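PDB 3QFF: N5-carboxyaminoimidazole ribonucleotide synthetase from Bacillus anthracis, which probably catalyses the ATP-dependent carboxylation of aminoimidazole ribonucleotide by bicarbonate, giving N5-carboxyaminoimidazole ribonucleotide in purine biosynthesis. Local coordinates for residues Asp64-Ile69 and Asp87-Gln92; Ile200-Val205 and Val255-Val260; Pro230-Glu235 and Asn364-Leu369. One frame throughout, in Å; residues are numbered along the deposited sequence.

Contact 1. Residues Asp64-Ile69 and Asp87-Gln92; sequences DDLKAI and DYRCLQ
Leu66 and Cys90 form the tight centre where the first turns of two helices meet. The sulfur of Cys90 is the common point. Cys90 SG lies 4.1 Å from Leu66 CB and 4.2 Å from Ile69 CG1, so it packs against side chains one helical turn apart. Leu66 reaches the other way with its second methyl. CG stands anti to the backbone N (chi1 171°), and Leu66 CD2 comes over one face of the Arg89 guanidinium, 3.5 Å from Arg89 NH2.

The other side of the contact is loose and wet. Here water joins the segments. One water donates to Asp64 O and to Asp87 OD1 (2.6 Å from the water oxygen) and accepts from Arg89 NH1. A second water accepts from Leu66 N and again from Arg89 NH1. Two waters thus grip Arg89 NH1, and the Leu66 methyl lies against the face of the guanidinium. Asp87 has two tasks. Its OD1 binds the water, while Asp87 OD2 accepts from Cys90 N at 3.3 Å as the N-cap of helix 88-97. Asp65 caps helix 66-74 through a weak bond from Ala68 N.

Both helices belong to the Rossmann-like preATP-grasp region. Further along helix 88-97, Trp93 touches Leu66 and Leu94 touches Ile69. Leu43 of strand 39-44 lies against Ile69 and Ala68, placing helix 66-74 against the parallel sheet.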
# COMPACT_ATOMS: atom_id res chain seq x y z
N ASP A 64 -3.63 -30.45 -3.55
CA ASP A 64 -4.56 -31.50 -4.02
C ASP A 64 -5.31 -32.18 -2.88
O ASP A 64 -6.06 -33.14 -3.10
CB ASP A 64 -3.83 -32.54 -4.89
CG ASP A 64 -2.70 -33.23 -4.15
OD1 ASP A 64 -1.93 -33.97 -4.80
OD2 ASP A 64 -2.56 -33.04 -2.92
N ASP A 65 -5.11 -31.67 -1.66
CA ASP A 65 -5.74 -32.21 -0.46
C ASP A 65 -7.14 -31.60 -0.33
O ASP A 65 -7.31 -30.50 0.21
CB ASP A 65 -4.85 -31.88 0.76
CG ASP A 65 -5.40 -32.41 2.08
OD1 ASP A 65 -4.68 -32.29 3.09
OD2 ASP A 65 -6.54 -32.91 2.12
N LEU A 66 -8.14 -32.32 -0.84
CA LEU A 66 -9.50 -31.78 -0.94
C LEU A 66 -10.10 -31.39 0.42
O LEU A 66 -10.77 -30.38 0.51
CB LEU A 66 -10.45 -32.70 -1.73
CG LEU A 66 -11.96 -32.36 -1.75
CD1 LEU A 66 -12.27 -31.01 -2.41
CD2 LEU A 66 -12.78 -33.46 -2.40
N LYS A 67 -9.82 -32.18 1.46
CA LYS A 67 -10.26 -31.86 2.83
C LYS A 67 -9.73 -30.50 3.31
O LYS A 67 -10.46 -29.73 3.93
CB LYS A 67 -9.84 -32.95 3.82
CG LYS A 67 -10.29 -34.37 3.45
CD LYS A 67 -11.66 -34.74 3.99
CE LYS A 67 -11.73 -36.24 4.29
NZ LYS A 67 -13.13 -36.74 4.29
N ALA A 68 -8.47 -30.22 3.03
CA ALA A 68 -7.87 -28.93 3.42
C ALA A 68 -8.47 -27.78 2.60
O ALA A 68 -8.81 -26.74 3.16
CB ALA A 68 -6.36 -28.97 3.27
N ILE A 69 -8.61 -27.97 1.29
CA ILE A 69 -9.29 -27.02 0.41
C ILE A 69 -10.70 -26.71 0.95
O ILE A 69 -11.14 -25.55 0.97
CB ILE A 69 -9.38 -27.57 -1.06
CG1 ILE A 69 -8.01 -27.51 -1.78
CG2 ILE A 69 -10.45 -26.84 -1.89
CD1 ILE A 69 -7.47 -26.09 -1.97
N ASP A 87 -6.47 -29.01 -9.32
CA ASP A 87 -7.12 -30.00 -10.19
C ASP A 87 -8.65 -29.80 -10.27
O ASP A 87 -9.24 -29.07 -9.46
CB ASP A 87 -6.70 -31.44 -9.85
CG ASP A 87 -7.20 -31.91 -8.50
OD1 ASP A 87 -6.48 -32.69 -7.84
OD2 ASP A 87 -8.31 -31.50 -8.10
N TYR A 88 -9.27 -30.41 -11.27
CA TYR A 88 -10.68 -30.19 -11.51
C TYR A 88 -11.63 -30.55 -10.37
O TYR A 88 -12.59 -29.84 -10.16
CB TYR A 88 -11.13 -30.91 -12.78
CG TYR A 88 -10.57 -30.36 -14.08
CD1 TYR A 88 -10.33 -31.21 -15.15
CD2 TYR A 88 -10.28 -28.99 -14.24
CE1 TYR A 88 -9.83 -30.74 -16.35
CE2 TYR A 88 -9.77 -28.51 -15.45
CZ TYR A 88 -9.55 -29.41 -16.50
OH TYR A 88 -9.04 -29.01 -17.71
N ARG A 89 -11.37 -31.64 -9.64
CA ARG A 89 -12.28 -32.01 -8.54
C ARG A 89 -12.33 -30.96 -7.43
O ARG A 89 -13.39 -30.73 -6.83
CB ARG A 89 -12.01 -33.42 -7.97
CG ARG A 89 -10.66 -33.62 -7.31
CD ARG A 89 -10.41 -35.08 -7.02
NE ARG A 89 -11.24 -35.61 -5.93
CZ ARG A 89 -10.78 -35.89 -4.71
NH1 ARG A 89 -9.50 -35.67 -4.42
NH2 ARG A 89 -11.59 -36.39 -3.79
N CYS A 90 -11.20 -30.32 -7.17
CA CYS A 90 -11.10 -29.26 -6.18
C CYS A 90 -11.70 -27.96 -6.72
O CYS A 90 -12.43 -27.28 -5.99
CB CYS A 90 -9.64 -29.05 -5.73
SG CYS A 90 -8.93 -30.43 -4.72
N LEU A 91 -11.43 -27.63 -7.99
CA LEU A 91 -12.03 -26.43 -8.61
C LEU A 91 -13.55 -26.51 -8.67
O LEU A 91 -14.22 -25.53 -8.34
CB LEU A 91 -11.47 -26.16 -10.01
CG LEU A 91 -10.05 -25.59 -10.11
CD1 LEU A 91 -9.58 -25.64 -11.57
CD2 LEU A 91 -10.00 -24.16 -9.57
N GLN A 92 -14.10 -27.67 -9.07
CA GLN A 92 -15.55 -27.82 -9.13
C GLN A 92 -16.15 -27.72 -7.73
O GLN A 92 -17.19 -27.09 -7.54
CB GLN A 92 -15.98 -29.15 -9.78
CG GLN A 92 -17.50 -29.26 -9.95
CD GLN A 92 -17.94 -30.46 -10.77
OE1 GLN A 92 -18.21 -30.34 -11.97
NE2 GLN A 92 -18.02 -31.62 -10.13
O HOH W 1 -7.53 -33.55 -5.63
O HOH W 2 -8.14 -35.13 -1.71

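Contact 2. Residues Ile200-Val205 and Val255-Val260; sequences IVIRSV and VGTLAV
Ile202 and Thr257 stand side by side on one face of an antiparallel strand pair. Both side chains point the same way. Ile202 CD1 lies 3.7 Å from Thr257 OG1 and almost as close to Thr257 CG2. Ile200 crosses Thr257 at a slant, with Ile200 CG2 on Thr257 CG2 at 3.7 Å. The same isoleucine sends CD1 to Ala259 CB, since CG1 stands beside the backbone N (chi1 -52°) and the chain bends again at chi2. Its two branches therefore cover two residues of the partner strand. The hydroxyl of Thr257 is satisfied by His298 ND1.

The opposite face carries Val201, Leu258 and Arg203. Val201 and Leu258 again lie alongside each other, pointing the same way, with Val201 CG1 3.9 Å from Leu258 CB. Arg203 extends past Val255 and crosses it obliquely, and its NH1 bonds to Leu254 O. Val255 CG1 meets Val205 CG2 at 3.8 Å, just past the end of strand 195-203 and just before the start of strand 256-264.

The backbone sets this register. Val201 and Leu258 exchange two bonds, with Leu258 N to Val201 O at 2.8 Å. Arg203 and Gly256 form the second hydrogen-bonded pair, with Gly256 N to Arg203 O also at 2.8 Å. Gly256 has a positive phi of 106°, a backbone conformation that glycine reaches easily for want of a side chain.

The pair lies inside the large antiparallel sheet that runs from the ATP-grasp region into the C-terminal region. Strand 209-220 flanks strand 195-203, and strand 270-276 flanks strand 256-264. Helix 294-303 covers the Ile200-Ile202 face through Gln294, Gln297 and Ala301. Helix 235-251 packs on the other face, where Ala249 touches Val201.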
# COMPACT_ATOMS: atom_id res chain seq x y z
N ILE A 200 -2.51 -5.57 -18.03
CA ILE A 200 -3.31 -6.17 -16.97
C ILE A 200 -4.72 -5.61 -17.14
O ILE A 200 -4.90 -4.39 -17.17
CB ILE A 200 -2.80 -5.80 -15.54
CG1 ILE A 200 -1.29 -6.09 -15.36
CG2 ILE A 200 -3.65 -6.51 -14.45
CD1 ILE A 200 -0.91 -7.55 -15.32
N VAL A 201 -5.69 -6.50 -17.27
CA VAL A 201 -7.10 -6.08 -17.30
C VAL A 201 -7.86 -6.65 -16.09
O VAL A 201 -7.60 -7.78 -15.63
CB VAL A 201 -7.78 -6.40 -18.69
CG1 VAL A 201 -7.53 -7.84 -19.11
CG2 VAL A 201 -9.27 -6.08 -18.65
N ILE A 202 -8.78 -5.84 -15.57
CA ILE A 202 -9.56 -6.21 -14.40
C ILE A 202 -11.02 -6.18 -14.76
O ILE A 202 -11.48 -5.20 -15.36
CB ILE A 202 -9.38 -5.18 -13.25
CG1 ILE A 202 -7.90 -4.85 -13.00
CG2 ILE A 202 -10.13 -5.67 -11.95
CD1 ILE A 202 -7.03 -6.03 -12.56
N ARG A 203 -11.76 -7.22 -14.39
CA ARG A 203 -13.21 -7.23 -14.60
C ARG A 203 -13.90 -7.73 -13.34
O ARG A 203 -13.59 -8.81 -12.85
CB ARG A 203 -13.60 -8.11 -15.81
CG ARG A 203 -15.06 -7.99 -16.19
CD ARG A 203 -15.36 -8.53 -17.60
NE ARG A 203 -16.80 -8.57 -17.87
CZ ARG A 203 -17.63 -9.54 -17.48
NH1 ARG A 203 -17.18 -10.58 -16.79
NH2 ARG A 203 -18.92 -9.48 -17.78
N SER A 204 -14.80 -6.92 -12.81
CA SER A 204 -15.47 -7.28 -11.56
C SER A 204 -16.61 -8.29 -11.77
O SER A 204 -17.03 -8.53 -12.89
CB SER A 204 -16.00 -6.02 -10.84
OG SER A 204 -17.25 -5.60 -11.37
N VAL A 205 -17.09 -8.85 -10.66
CA VAL A 205 -18.22 -9.77 -10.65
C VAL A 205 -19.40 -9.18 -11.43
O VAL A 205 -20.04 -9.89 -12.22
CB VAL A 205 -18.64 -10.10 -9.17
CG1 VAL A 205 -19.97 -10.85 -9.13
CG2 VAL A 205 -17.58 -10.92 -8.49
N VAL A 255 -13.67 -12.68 -14.64
CA VAL A 255 -13.90 -12.08 -13.33
C VAL A 255 -12.58 -12.16 -12.56
O VAL A 255 -12.00 -13.23 -12.42
CB VAL A 255 -15.04 -12.78 -12.55
CG1 VAL A 255 -15.15 -12.21 -11.11
CG2 VAL A 255 -16.38 -12.65 -13.30
N GLY A 256 -12.11 -11.02 -12.06
CA GLY A 256 -10.81 -10.95 -11.41
C GLY A 256 -9.79 -10.25 -12.31
O GLY A 256 -10.10 -9.24 -12.96
N THR A 257 -8.59 -10.83 -12.38
CA THR A 257 -7.43 -10.21 -13.01
C THR A 257 -6.95 -11.08 -14.15
O THR A 257 -6.86 -12.31 -14.01
CB THR A 257 -6.28 -10.05 -11.97
OG1 THR A 257 -6.77 -9.31 -10.86
CG2 THR A 257 -5.08 -9.30 -12.56
N LEU A 258 -6.66 -10.45 -15.30
CA LEU A 258 -6.05 -11.17 -16.42
C LEU A 258 -4.81 -10.41 -16.91
O LEU A 258 -4.90 -9.25 -17.25
CB LEU A 258 -7.05 -11.34 -17.57
CG LEU A 258 -6.57 -12.19 -18.76
CD1 LEU A 258 -6.38 -13.65 -18.35
CD2 LEU A 258 -7.57 -12.09 -19.93
N ALA A 259 -3.66 -11.08 -16.92
CA ALA A 259 -2.47 -10.50 -17.54
C ALA A 259 -2.41 -11.05 -18.95
O ALA A 259 -2.52 -12.26 -19.15
CB ALA A 259 -1.21 -10.91 -16.77
N VAL A 260 -2.23 -10.16 -19.93
CA VAL A 260 -2.15 -10.58 -21.33
C VAL A 260 -0.74 -10.27 -21.80
O VAL A 260 -0.36 -9.10 -21.87
CB VAL A 260 -3.18 -9.82 -22.20
CG1 VAL A 260 -3.25 -10.43 -23.61
CG2 VAL A 260 -4.57 -9.82 -21.53

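Contact 3. Residues Pro230-Glu235 and Asn364-Leu369; sequences PARITE and NIEVAL
Arg232 and Glu366 form a salt bridge between a loop and the first turn of a helix. Arg232 NH2 donates to Glu366 OE2 at 3.1 Å, with an N-H...O angle of 157°. The oxygen uses its syn lone pair. It sits at the guanidinium edge, close to the plane of that group, and the carboxylate plane is turned 30° from it. The bridge rests on one bond, for Glu366 OE1 is farther from Arg232 NH2, at 3.7 Å. Glu366 reaches it by folding at chi2 (-63°), which brings the carboxylate off the helix toward the arginine.

The other donors of the arginine also have partners. NH1 makes a salt bridge with Glu216 OE2 on strand 209-220, and NE is hydrogen-bonded as well. The guanidinium is therefore held between two acidic residues. Leu369 CD1 lies over one of its faces, 3.5 Å from Arg232 NH2. An apolar touch completes the contact: the ring of Pro230, after a cis peptide bond, brings Pro230 CD to 4.1 Å from Ile365 CG1.

The helix start has its own acceptor. Asn364 is the N-cap, and Asn364 OD1 takes weak bonds from Glu366 N, at 2.7 Å, and from Val367 N. In the loop, Arg232 is the centre of an inverse gamma turn, and Thr234 OG1 caps the next helix by accepting from Leu237 N.

Ile365 and Leu369 also pack on Ile228 of strand 223-229 and Val317 of strand 316-322, so helix 365-374 has an apolar base beside the polar bridge. The flanking carboxylates of Glu216 and Glu366 would be expected to stabilise the positive charge of Arg232. The chemistry implies a surface link in which one arginine ties helix 365-374 to strand 209-220.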
# COMPACT_ATOMS: atom_id res chain seq x y z
N PRO A 230 5.54 4.12 -19.16
CA PRO A 230 4.86 3.62 -20.37
C PRO A 230 5.79 2.79 -21.25
O PRO A 230 6.99 3.06 -21.33
CB PRO A 230 4.45 4.91 -21.10
CG PRO A 230 4.57 6.02 -20.06
CD PRO A 230 5.71 5.58 -19.19
N ALA A 231 5.25 1.74 -21.86
CA ALA A 231 6.02 0.95 -22.83
C ALA A 231 6.53 1.89 -23.92
O ALA A 231 5.83 2.82 -24.32
CB ALA A 231 5.14 -0.16 -23.44
N ARG A 232 7.75 1.67 -24.39
CA ARG A 232 8.35 2.54 -25.39
C ARG A 232 7.88 2.14 -26.80
O ARG A 232 8.65 1.60 -27.61
CB ARG A 232 9.88 2.57 -25.25
CG ARG A 232 10.34 3.11 -23.88
CD ARG A 232 11.85 2.97 -23.65
NE ARG A 232 12.26 1.57 -23.54
CZ ARG A 232 13.52 1.15 -23.46
NH1 ARG A 232 13.77 -0.14 -23.36
NH2 ARG A 232 14.54 2.02 -23.47
N ILE A 233 6.60 2.40 -27.08
CA ILE A 233 5.96 2.00 -28.32
C ILE A 233 5.08 3.14 -28.83
O ILE A 233 4.77 4.07 -28.08
CB ILE A 233 5.12 0.69 -28.15
CG1 ILE A 233 4.02 0.88 -27.09
CG2 ILE A 233 6.02 -0.51 -27.80
CD1 ILE A 233 3.19 -0.35 -26.82
N THR A 234 4.66 3.07 -30.10
CA THR A 234 3.79 4.09 -30.68
C THR A 234 2.43 4.12 -30.00
O THR A 234 1.99 3.12 -29.41
CB THR A 234 3.56 3.87 -32.19
OG1 THR A 234 2.83 2.64 -32.39
CG2 THR A 234 4.90 3.80 -32.95
N GLU A 235 1.75 5.27 -30.09
CA GLU A 235 0.41 5.40 -29.56
C GLU A 235 -0.54 4.40 -30.22
O GLU A 235 -1.56 4.04 -29.64
CB GLU A 235 -0.11 6.83 -29.75
CG GLU A 235 -1.20 7.25 -28.76
CD GLU A 235 -0.71 7.25 -27.32
OE1 GLU A 235 -1.34 6.58 -26.47
OE2 GLU A 235 0.33 7.90 -27.05
N ASN A 364 11.46 10.79 -16.12
CA ASN A 364 12.05 10.31 -17.37
C ASN A 364 12.42 8.83 -17.27
O ASN A 364 13.22 8.42 -16.42
CB ASN A 364 13.24 11.21 -17.79
CG ASN A 364 13.94 10.75 -19.08
OD1 ASN A 364 14.03 9.55 -19.37
ND2 ASN A 364 14.45 11.71 -19.85
N ILE A 365 11.84 8.02 -18.15
CA ILE A 365 12.06 6.57 -18.11
C ILE A 365 13.53 6.16 -18.28
O ILE A 365 14.00 5.21 -17.63
CB ILE A 365 11.15 5.82 -19.13
CG1 ILE A 365 9.78 5.57 -18.51
CG2 ILE A 365 11.77 4.48 -19.55
CD1 ILE A 365 9.78 4.59 -17.34
N GLU A 366 14.26 6.87 -19.14
CA GLU A 366 15.67 6.55 -19.38
C GLU A 366 16.54 6.80 -18.14
O GLU A 366 17.53 6.12 -17.93
CB GLU A 366 16.23 7.30 -20.60
CG GLU A 366 15.48 7.04 -21.93
CD GLU A 366 15.54 5.58 -22.41
OE1 GLU A 366 16.57 4.90 -22.21
OE2 GLU A 366 14.53 5.12 -23.01
N VAL A 367 16.14 7.75 -17.30
CA VAL A 367 16.85 8.04 -16.07
C VAL A 367 16.66 6.89 -15.08
O VAL A 367 17.61 6.45 -14.43
CB VAL A 367 16.40 9.40 -15.47
CG1 VAL A 367 17.04 9.65 -14.11
CG2 VAL A 367 16.76 10.54 -16.44
N ALA A 368 15.43 6.37 -15.01
CA ALA A 368 15.13 5.20 -14.19
C ALA A 368 15.91 3.97 -14.65
O ALA A 368 16.45 3.22 -13.83
CB ALA A 368 13.62 4.91 -14.19
N LEU A 369 15.98 3.77 -15.97
CA LEU A 369 16.78 2.67 -16.51
C LEU A 369 18.25 2.80 -16.12
O LEU A 369 18.88 1.82 -15.71
CB LEU A 369 16.63 2.57 -18.04
CG LEU A 369 15.31 1.97 -18.53
CD1 LEU A 369 15.21 2.07 -20.05
CD2 LEU A 369 15.15 0.54 -18.07

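How the contacts relate
Contact 1 comes first and closes a short loop through strand 78-81, joining two helices of the preATP-grasp region. It is complete before the other two begin. Contact 2 then opens at 200-205. Contact 3 opens at 230-235, before contact 2 closes at 255-260, and closes only at 364-369. These two loops therefore cross. Contact 2 pairs neighbouring strands within the ATP-grasp region, while contact 3 ties that region to a helix of the C-terminal region. Contact 2 lies within the eight-stranded sheet and contact 3 beside it, their centres about 24 Å apart. Contacts 1 and 3 lie on opposite sides of the chain's centre, about 43 Å apart between centres.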